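Local coordinates for protein 6-phospho-beta-glucosidase (Thermotoga maritima, PDB 1UP7) that hydrolyses cellobiose 6'-phosphate to glucose 6-phosphate and glucose, using NAD+ and a manganese ion as cofactors, at residues S13-P16 against E17-G21; V48-V51 against K52-V55. One frame throughout, in Å; residues are numbered along the deposited sequence.

Interaction 1 (S13-P16 against E17-G21); sequences SYTP and ELVKG. With NAD (nicotinamide-adenine-dinucleotide), chain I.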
ATOM      1  N   SER A  13      20.024 -36.811 -13.361  1.00 18.99           N
ATOM      2  CA  SER A  13      21.038 -36.855 -14.408  1.00 19.79           C
ATOM      3  C   SER A  13      21.790 -35.538 -14.581  1.00 19.76           C
ATOM      4  O   SER A  13      22.821 -35.527 -15.252  1.00 20.13           O
ATOM      5  CB  SER A  13      20.504 -37.409 -15.731  1.00 19.47           C
ATOM      6  OG  SER A  13      19.604 -36.509 -16.341  1.00 23.95           O
ATOM      7  N   TYR A  14      21.324 -34.462 -13.935  1.00 19.91           N
ATOM      8  CA  TYR A  14      22.060 -33.188 -13.934  1.00 20.90           C
ATOM      9  C   TYR A  14      23.118 -33.078 -12.823  1.00 20.28           C
ATOM     10  O   TYR A  14      23.926 -32.117 -12.832  1.00 20.23           O
ATOM     11  CB  TYR A  14      21.128 -31.967 -13.792  1.00 21.31           C
ATOM     12  CG  TYR A  14      20.096 -31.752 -14.859  1.00 24.97           C
ATOM     13  CD1 TYR A  14      20.437 -31.261 -16.128  1.00 27.37           C
ATOM     14  CD2 TYR A  14      18.749 -32.000 -14.588  1.00 29.71           C
ATOM     15  CE1 TYR A  14      19.436 -31.049 -17.103  1.00 30.17           C
ATOM     16  CE2 TYR A  14      17.762 -31.797 -15.542  1.00 31.71           C
ATOM     17  CZ  TYR A  14      18.106 -31.316 -16.788  1.00 32.51           C
ATOM     18  OH  TYR A  14      17.080 -31.109 -17.688  1.00 37.05           O
ATOM     19  N   THR A  15      23.095 -34.027 -11.876  1.00 19.01           N
ATOM     20  CA  THR A  15      24.005 -33.993 -10.720  1.00 17.87           C
ATOM     21  C   THR A  15      25.493 -33.735 -11.103  1.00 17.87           C
ATOM     22  O   THR A  15      26.133 -32.901 -10.484  1.00 17.51           O
ATOM     23  CB  THR A  15      23.821 -35.269  -9.870  1.00 17.14           C
ATOM     24  OG1 THR A  15      22.609 -35.154  -9.115  1.00 14.81           O
ATOM     25  CG2 THR A  15      24.914 -35.413  -8.823  1.00 15.88           C
ATOM     26  N   PRO A  16      26.020 -34.413 -12.131  1.00 17.84           N
ATOM     27  CA  PRO A  16      27.410 -34.199 -12.546  1.00 18.13           C
ATOM     28  C   PRO A  16      27.679 -32.738 -12.876  1.00 18.63           C
ATOM     29  O   PRO A  16      28.726 -32.219 -12.502  1.00 18.77           O
ATOM     30  CB  PRO A  16      27.541 -35.059 -13.817  1.00 17.53           C
ATOM     31  CG  PRO A  16      26.511 -36.124 -13.653  1.00 17.07           C
ATOM     32  CD  PRO A  16      25.357 -35.397 -13.021  1.00 17.66           C
ATOM     33  N   GLU A  17      26.738 -32.075 -13.544  1.00 19.04           N
ATOM     34  CA  GLU A  17      26.876 -30.643 -13.834  1.00 19.82           C
ATOM     35  C   GLU A  17      26.825 -29.796 -12.572  1.00 19.20           C
ATOM     36  O   GLU A  17      27.620 -28.867 -12.419  1.00 19.63           O
ATOM     37  CB  GLU A  17      25.829 -30.179 -14.877  1.00 20.58           C
ATOM     38  CG  GLU A  17      26.274 -29.057 -15.811  1.00 24.23           C
ATOM     39  CD  GLU A  17      27.334 -29.458 -16.850  1.00 29.39           C
ATOM     40  OE1 GLU A  17      27.157 -30.454 -17.616  1.00 32.04           O
ATOM     41  OE2 GLU A  17      28.360 -28.737 -16.932  1.00 31.42           O
ATOM     42  N   LEU A  18      25.916 -30.102 -11.653  1.00 18.46           N
ATOM     43  CA  LEU A  18      25.933 -29.410 -10.366  1.00 17.95           C
ATOM     44  C   LEU A  18      27.287 -29.515  -9.673  1.00 17.90           C
ATOM     45  O   LEU A  18      27.833 -28.523  -9.191  1.00 17.88           O
ATOM     46  CB  LEU A  18      24.853 -29.932  -9.447  1.00 17.61           C
ATOM     47  CG  LEU A  18      24.836 -29.321  -8.051  1.00 16.67           C
ATOM     48  CD1 LEU A  18      24.276 -27.905  -8.085  1.00 13.70           C
ATOM     49  CD2 LEU A  18      23.990 -30.255  -7.181  1.00 16.54           C
ATOM     50  N   VAL A  19      27.827 -30.723  -9.661  1.00 17.65           N
ATOM     51  CA  VAL A  19      29.102 -31.002  -9.033  1.00 17.85           C
ATOM     52  C   VAL A  19      30.259 -30.215  -9.694  1.00 18.14           C
ATOM     53  O   VAL A  19      31.135 -29.658  -9.006  1.00 18.09           O
ATOM     54  CB  VAL A  19      29.329 -32.527  -9.023  1.00 17.32           C
ATOM     55  CG1 VAL A  19      30.745 -32.861  -8.744  1.00 15.31           C
ATOM     56  CG2 VAL A  19      28.405 -33.147  -7.979  1.00 17.69           C
ATOM     57  N   LYS A  20      30.241 -30.170 -11.023  1.00 18.32           N
ATOM     58  CA  LYS A  20      31.178 -29.367 -11.796  1.00 18.99           C
ATOM     59  C   LYS A  20      31.121 -27.903 -11.348  1.00 18.46           C
ATOM     60  O   LYS A  20      32.143 -27.296 -11.086  1.00 18.34           O
ATOM     61  CB  LYS A  20      30.860 -29.495 -13.298  1.00 19.59           C
ATOM     62  CG  LYS A  20      31.447 -28.407 -14.217  1.00 21.12           C
ATOM     63  CD  LYS A  20      32.255 -29.025 -15.335  1.00 25.09           C
ATOM     64  CE  LYS A  20      32.579 -28.016 -16.469  1.00 28.17           C
ATOM     65  NZ  LYS A  20      31.364 -27.757 -17.346  1.00 29.62           N
ATOM     66  N   GLY A  21      29.915 -27.361 -11.261  1.00 18.00           N
ATOM     67  CA  GLY A  21      29.693 -26.046 -10.689  1.00 17.94           C
ATOM     68  C   GLY A  21      30.265 -25.865  -9.289  1.00 18.23           C
ATOM     69  O   GLY A  21      30.953 -24.888  -9.023  1.00 18.40           O
TER
HETATM   70  PA  NAD I1416      14.490 -36.657 -12.159  1.00 39.58           P
HETATM   71  O1A NAD I1416      13.309 -37.452 -12.548  1.00 39.58           O
HETATM   72  O2A NAD I1416      15.853 -37.220 -12.616  1.00 42.49           O
HETATM   73  O5B NAD I1416      14.415 -36.588 -10.542  1.00 36.88           O
HETATM   74  C5B NAD I1416      15.578 -36.323  -9.801  1.00 31.06           C
HETATM   75  C4B NAD I1416      15.729 -37.337  -8.675  1.00 27.54           C
HETATM   76  O4B NAD I1416      14.766 -37.096  -7.652  1.00 29.02           O
HETATM   77  C3B NAD I1416      15.557 -38.794  -9.088  1.00 26.05           C
HETATM   78  O3B NAD I1416      16.787 -39.462  -8.851  1.00 21.96           O
HETATM   79  C2B NAD I1416      14.451 -39.330  -8.177  1.00 25.76           C
HETATM   80  O2B NAD I1416      14.713 -40.643  -7.728  1.00 23.91           O
HETATM   81  C1B NAD I1416      14.544 -38.357  -7.015  1.00 26.16           C
HETATM   82  N9A NAD I1416      13.346 -38.256  -6.186  1.00 26.81           N
HETATM   83  C8A NAD I1416      12.013 -38.355  -6.537  1.00 24.99           C
HETATM   84  N7A NAD I1416      11.301 -38.145  -5.408  1.00 27.63           N
HETATM   85  C5A NAD I1416      12.124 -37.868  -4.380  1.00 25.50           C
HETATM   86  C6A NAD I1416      11.926 -37.596  -3.032  1.00 27.10           C
HETATM   87  N6A NAD I1416      10.709 -37.546  -2.500  1.00 24.93           N
HETATM   88  N1A NAD I1416      13.030 -37.378  -2.217  1.00 26.83           N
HETATM   89  C2A NAD I1416      14.312 -37.448  -2.736  1.00 25.65           C
HETATM   90  N3A NAD I1416      14.494 -37.747  -4.065  1.00 25.38           N
HETATM   91  C4A NAD I1416      13.420 -37.952  -4.860  1.00 26.29           C
HETATM   92  O3  NAD I1416      14.245 -35.188 -12.768  1.00 39.74           O
HETATM   93  PN  NAD I1416      15.316 -34.038 -13.080  1.00 36.98           P
HETATM   94  O1N NAD I1416      15.163 -33.813 -14.539  1.00 41.41           O
HETATM   95  O2N NAD I1416      16.624 -34.286 -12.515  1.00 39.33           O
HETATM   96  O5D NAD I1416      14.773 -32.773 -12.266  1.00 39.15           O
HETATM   97  C5D NAD I1416      14.361 -32.802 -10.911  1.00 36.12           C
HETATM   98  C4D NAD I1416      13.508 -31.551 -10.648  1.00 37.30           C
HETATM   99  O4D NAD I1416      14.227 -30.336 -10.859  1.00 36.78           O
HETATM  100  C3D NAD I1416      12.302 -31.475 -11.573  1.00 35.07           C
HETATM  101  O3D NAD I1416      11.247 -31.025 -10.778  1.00 35.30           O
HETATM  102  C2D NAD I1416      12.679 -30.433 -12.621  1.00 35.83           C
HETATM  103  O2D NAD I1416      11.588 -29.726 -13.186  1.00 33.84           O
HETATM  104  C1D NAD I1416      13.669 -29.539 -11.909  1.00 37.91           C
HETATM  105  N1N NAD I1416      14.817 -29.262 -12.777  1.00 43.50           N
HETATM  106  C2N NAD I1416      16.047 -29.536 -12.221  1.00 44.47           C
HETATM  107  C3N NAD I1416      17.211 -29.324 -12.917  1.00 47.55           C
HETATM  108  C7N NAD I1416      18.524 -29.666 -12.251  1.00 50.35           C
HETATM  109  O7N NAD I1416      19.651 -28.813 -12.302  1.00 51.89           O
HETATM  110  N7N NAD I1416      18.602 -30.824 -11.577  1.00 52.29           N
HETATM  111  C4N NAD I1416      17.103 -28.818 -14.215  1.00 49.80           C
HETATM  112  C5N NAD I1416      15.854 -28.524 -14.800  1.00 47.38           C
HETATM  113  C6N NAD I1416      14.698 -28.755 -14.054  1.00 46.00           C
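Tyr-14 and Leu-18 are joined through the backbone in the first turn of helix 15-25. Leu-18 N gives a hydrogen bond of 3.1 Å to Tyr-14 O. The two next bonds follow the same i to i+4 pattern, from Val-19 N to Thr-15 O and from Lys-20 N to Pro-16 O. Pro-16 has no N-H to give, which costs little this early in a helix.

The buried side is tightly packed. Val-19 sets CG2 against Thr-15 O at 3.4 Å. The methyls Thr-15 CG2 and Val-19 CG2 are 4.2 Å apart and face helix 41-55 and strand 33-37. The hydroxyl Thr-15 OG1 is held by the carbonyl of Gly-10.

The Tyr-14 side chain turns to the cofactor. Its CG stands anti to its own carbonyl carbon (chi1 -61°), which lays the ring against the nicotinamide. NAD C4N, the carbon that exchanges hydride in this cofactor, lies 3.3 Å above one ring face, offset toward the rim. The carboxamide meets the same ring, with NAD N7N 3.2 Å from Tyr-14 CD2. Tyr-14 also touches the bound glucose 6-phosphate.

The outer side is looser. Glu-17 is partly exposed and Lys-20 is exposed, and they meet through long, bent side chains. Glu-17 turns at chi2 (70°), and Lys-20 NZ comes almost head-on to Glu-17 OE2, 3.2 Å away, in a salt bridge one turn along the helix.

The glycine-rich turn after strand 4-8, followed by a helix that begins beside the dinucleotide, is characteristic of the NAD-binding Rossmann fold, which family 4 glycosidases share.

Interaction 2 (V48-V51 against K52-V55); sequences VDFV and KRLV
Phe-50 carries CG opposite its backbone N (chi1 175°), while Leu-54, one turn on, has CG opposite its carbonyl carbon (chi1 -58°). These two settings bring the leucine methyls to the phenylalanine ring. Leu-54 CD1 sits over one face, 4.0 Å from the centroid of the Phe-50 ring and close to the ring normal. This is a CH-pi contact. Leu-54 CD2 lies beside Phe-50 CE1, at 4.0 Å.

Arg-53 comes to Phe-50 differently. Its chain bends at chi2 and chi3 and folds back along the helix. The guanidinium then lies with one face over Phe-50 CA. Arg-53 NH2 is 3.5 Å from Phe-50 CD1, and the planes of the guanidinium and the Phe-50 ring are 39° apart. NH2 is also held by the carbonyls of Ala-281 and Tyr-278, which probably fixes the group there. The Tyr-278 ring meets that of Phe-50.

Helix 41-55 is the second helix of the Rossmann-fold domain, in the beta-alpha-beta unit from strand 33-37 to strand 60-63. Its inner side is lined by valines. Val-51 and Val-55 lie side by side and point the same way, with Val-51 CG1 3.9 Å from Val-55 CG2. Val-48 and Val-55 pack on Val-61 of strand 60-63.

Backbone bonds tie the two halves throughout, the shortest from Lys-52 N to Val-48 O at 2.8 Å. Toward solvent the side chains are less closely joined. Lys-52 NZ stays 4.2 Å from Asp-49 OD1, too far for a salt bridge, and Asp-49 OD1 pairs with Lys-45 instead.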
ATOM      1  N   VAL A  48      26.575 -40.965  -8.287  1.00 18.18           N
ATOM      2  CA  VAL A  48      27.549 -40.545  -7.274  1.00 17.89           C
ATOM      3  C   VAL A  48      28.942 -41.184  -7.473  1.00 18.25           C
ATOM      4  O   VAL A  48      29.973 -40.543  -7.198  1.00 17.93           O
ATOM      5  CB  VAL A  48      27.014 -40.710  -5.845  1.00 17.63           C
ATOM      6  CG1 VAL A  48      28.121 -40.506  -4.801  1.00 16.88           C
ATOM      7  CG2 VAL A  48      25.872 -39.716  -5.617  1.00 15.99           C
ATOM      8  N   ASP A  49      28.988 -42.412  -7.988  1.00 18.30           N
ATOM      9  CA  ASP A  49      30.278 -43.020  -8.299  1.00 18.66           C
ATOM     10  C   ASP A  49      30.963 -42.243  -9.414  1.00 18.71           C
ATOM     11  O   ASP A  49      32.171 -42.048  -9.387  1.00 18.32           O
ATOM     12  CB  ASP A  49      30.161 -44.472  -8.756  1.00 18.88           C
ATOM     13  CG  ASP A  49      29.968 -45.436  -7.614  1.00 20.53           C
ATOM     14  OD1 ASP A  49      30.122 -45.028  -6.445  1.00 23.05           O
ATOM     15  OD2 ASP A  49      29.634 -46.627  -7.792  1.00 21.21           O
ATOM     16  N   PHE A  50      30.186 -41.820 -10.411  1.00 18.61           N
ATOM     17  CA  PHE A  50      30.696 -40.949 -11.462  1.00 18.64           C
ATOM     18  C   PHE A  50      31.146 -39.596 -10.869  1.00 18.67           C
ATOM     19  O   PHE A  50      32.242 -39.126 -11.178  1.00 18.65           O
ATOM     20  CB  PHE A  50      29.659 -40.799 -12.592  1.00 18.39           C
ATOM     21  CG  PHE A  50      30.039 -39.820 -13.690  1.00 18.54           C
ATOM     22  CD1 PHE A  50      31.318 -39.789 -14.234  1.00 18.97           C
ATOM     23  CD2 PHE A  50      29.084 -38.960 -14.216  1.00 18.70           C
ATOM     24  CE1 PHE A  50      31.649 -38.891 -15.270  1.00 18.31           C
ATOM     25  CE2 PHE A  50      29.406 -38.075 -15.254  1.00 18.47           C
ATOM     26  CZ  PHE A  50      30.695 -38.035 -15.769  1.00 17.80           C
ATOM     27  N   VAL A  51      30.329 -39.015  -9.994  1.00 18.38           N
ATOM     28  CA  VAL A  51      30.687 -37.791  -9.280  1.00 18.81           C
ATOM     29  C   VAL A  51      32.040 -37.882  -8.577  1.00 19.20           C
ATOM     30  O   VAL A  51      32.868 -36.965  -8.724  1.00 19.22           O
ATOM     31  CB  VAL A  51      29.581 -37.338  -8.264  1.00 18.91           C
ATOM     32  CG1 VAL A  51      30.102 -36.217  -7.345  1.00 17.93           C
ATOM     33  CG2 VAL A  51      28.359 -36.888  -8.994  1.00 18.02           C
ATOM     34  N   LYS A  52      32.261 -38.982  -7.842  1.00 19.41           N
ATOM     35  CA  LYS A  52      33.517 -39.216  -7.121  1.00 19.67           C
ATOM     36  C   LYS A  52      34.707 -39.210  -8.062  1.00 19.45           C
ATOM     37  O   LYS A  52      35.799 -38.746  -7.707  1.00 19.28           O
ATOM     38  CB  LYS A  52      33.495 -40.549  -6.363  1.00 20.22           C
ATOM     39  CG  LYS A  52      32.693 -40.545  -5.069  1.00 21.43           C
ATOM     40  CD  LYS A  52      32.995 -41.773  -4.239  1.00 24.01           C
ATOM     41  CE  LYS A  52      32.121 -41.823  -2.979  1.00 26.07           C
ATOM     42  NZ  LYS A  52      30.903 -42.727  -3.043  1.00 27.35           N
ATOM     43  N   ARG A  53      34.507 -39.748  -9.257  1.00 19.34           N
ATOM     44  CA  ARG A  53      35.549 -39.777 -10.285  1.00 19.35           C
ATOM     45  C   ARG A  53      35.880 -38.342 -10.750  1.00 19.45           C
ATOM     46  O   ARG A  53      37.036 -38.030 -11.011  1.00 19.55           O
ATOM     47  CB  ARG A  53      35.090 -40.612 -11.468  1.00 19.26           C
ATOM     48  CG  ARG A  53      35.903 -41.847 -11.785  1.00 20.65           C
ATOM     49  CD  ARG A  53      35.113 -43.106 -12.143  1.00 19.93           C
ATOM     50  NE  ARG A  53      34.176 -42.941 -13.259  1.00 21.41           N
ATOM     51  CZ  ARG A  53      32.909 -43.402 -13.268  1.00 20.55           C
ATOM     52  NH1 ARG A  53      32.410 -44.058 -12.239  1.00 18.56           N
ATOM     53  NH2 ARG A  53      32.140 -43.214 -14.324  1.00 21.14           N
ATOM     54  N   LEU A  54      34.874 -37.470 -10.840  1.00 18.96           N
ATOM     55  CA  LEU A  54      35.097 -36.078 -11.240  1.00 19.28           C
ATOM     56  C   LEU A  54      35.677 -35.200 -10.135  1.00 19.33           C
ATOM     57  O   LEU A  54      36.420 -34.258 -10.424  1.00 19.28           O
ATOM     58  CB  LEU A  54      33.812 -35.384 -11.756  1.00 19.43           C
ATOM     59  CG  LEU A  54      33.044 -35.961 -12.947  1.00 19.33           C
ATOM     60  CD1 LEU A  54      31.589 -35.585 -12.850  1.00 18.89           C
ATOM     61  CD2 LEU A  54      33.650 -35.548 -14.294  1.00 17.90           C
ATOM     62  N   VAL A  55      35.313 -35.491  -8.890  1.00 18.92           N
ATOM     63  CA  VAL A  55      35.721 -34.678  -7.762  1.00 18.31           C
ATOM     64  C   VAL A  55      37.194 -34.844  -7.421  1.00 18.53           C
ATOM     65  O   VAL A  55      37.821 -33.910  -6.949  1.00 18.41           O
ATOM     66  CB  VAL A  55      34.806 -34.893  -6.547  1.00 17.78           C
ATOM     67  CG1 VAL A  55      35.384 -34.245  -5.306  1.00 15.34           C
ATOM     68  CG2 VAL A  55      33.438 -34.356  -6.865  1.00 14.89           C
TER

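In the fold
Interaction 1 comes first along the chain, on helix 15-25, and interaction 2 follows on helix 41-55. Their centres are about 10 Å apart. The two helices connect strands 4-8, 33-37 and 60-63 in turn, which are neighbours in the six-stranded parallel sheet of the NAD-binding domain. The helices pack directly on each other. Val-19 CG2 meets Val-51 CG1 at 3.6 Å, and Pro-16 CB meets Phe-50 CE2 at 3.8 Å. Through Tyr-14, interaction 1 touches the cofactor itself. Residues 48-55 lie farther out, with the Val-48 side chain about 10 Å from NAD, and form part of the packing beside the helix that begins beside the dinucleotide.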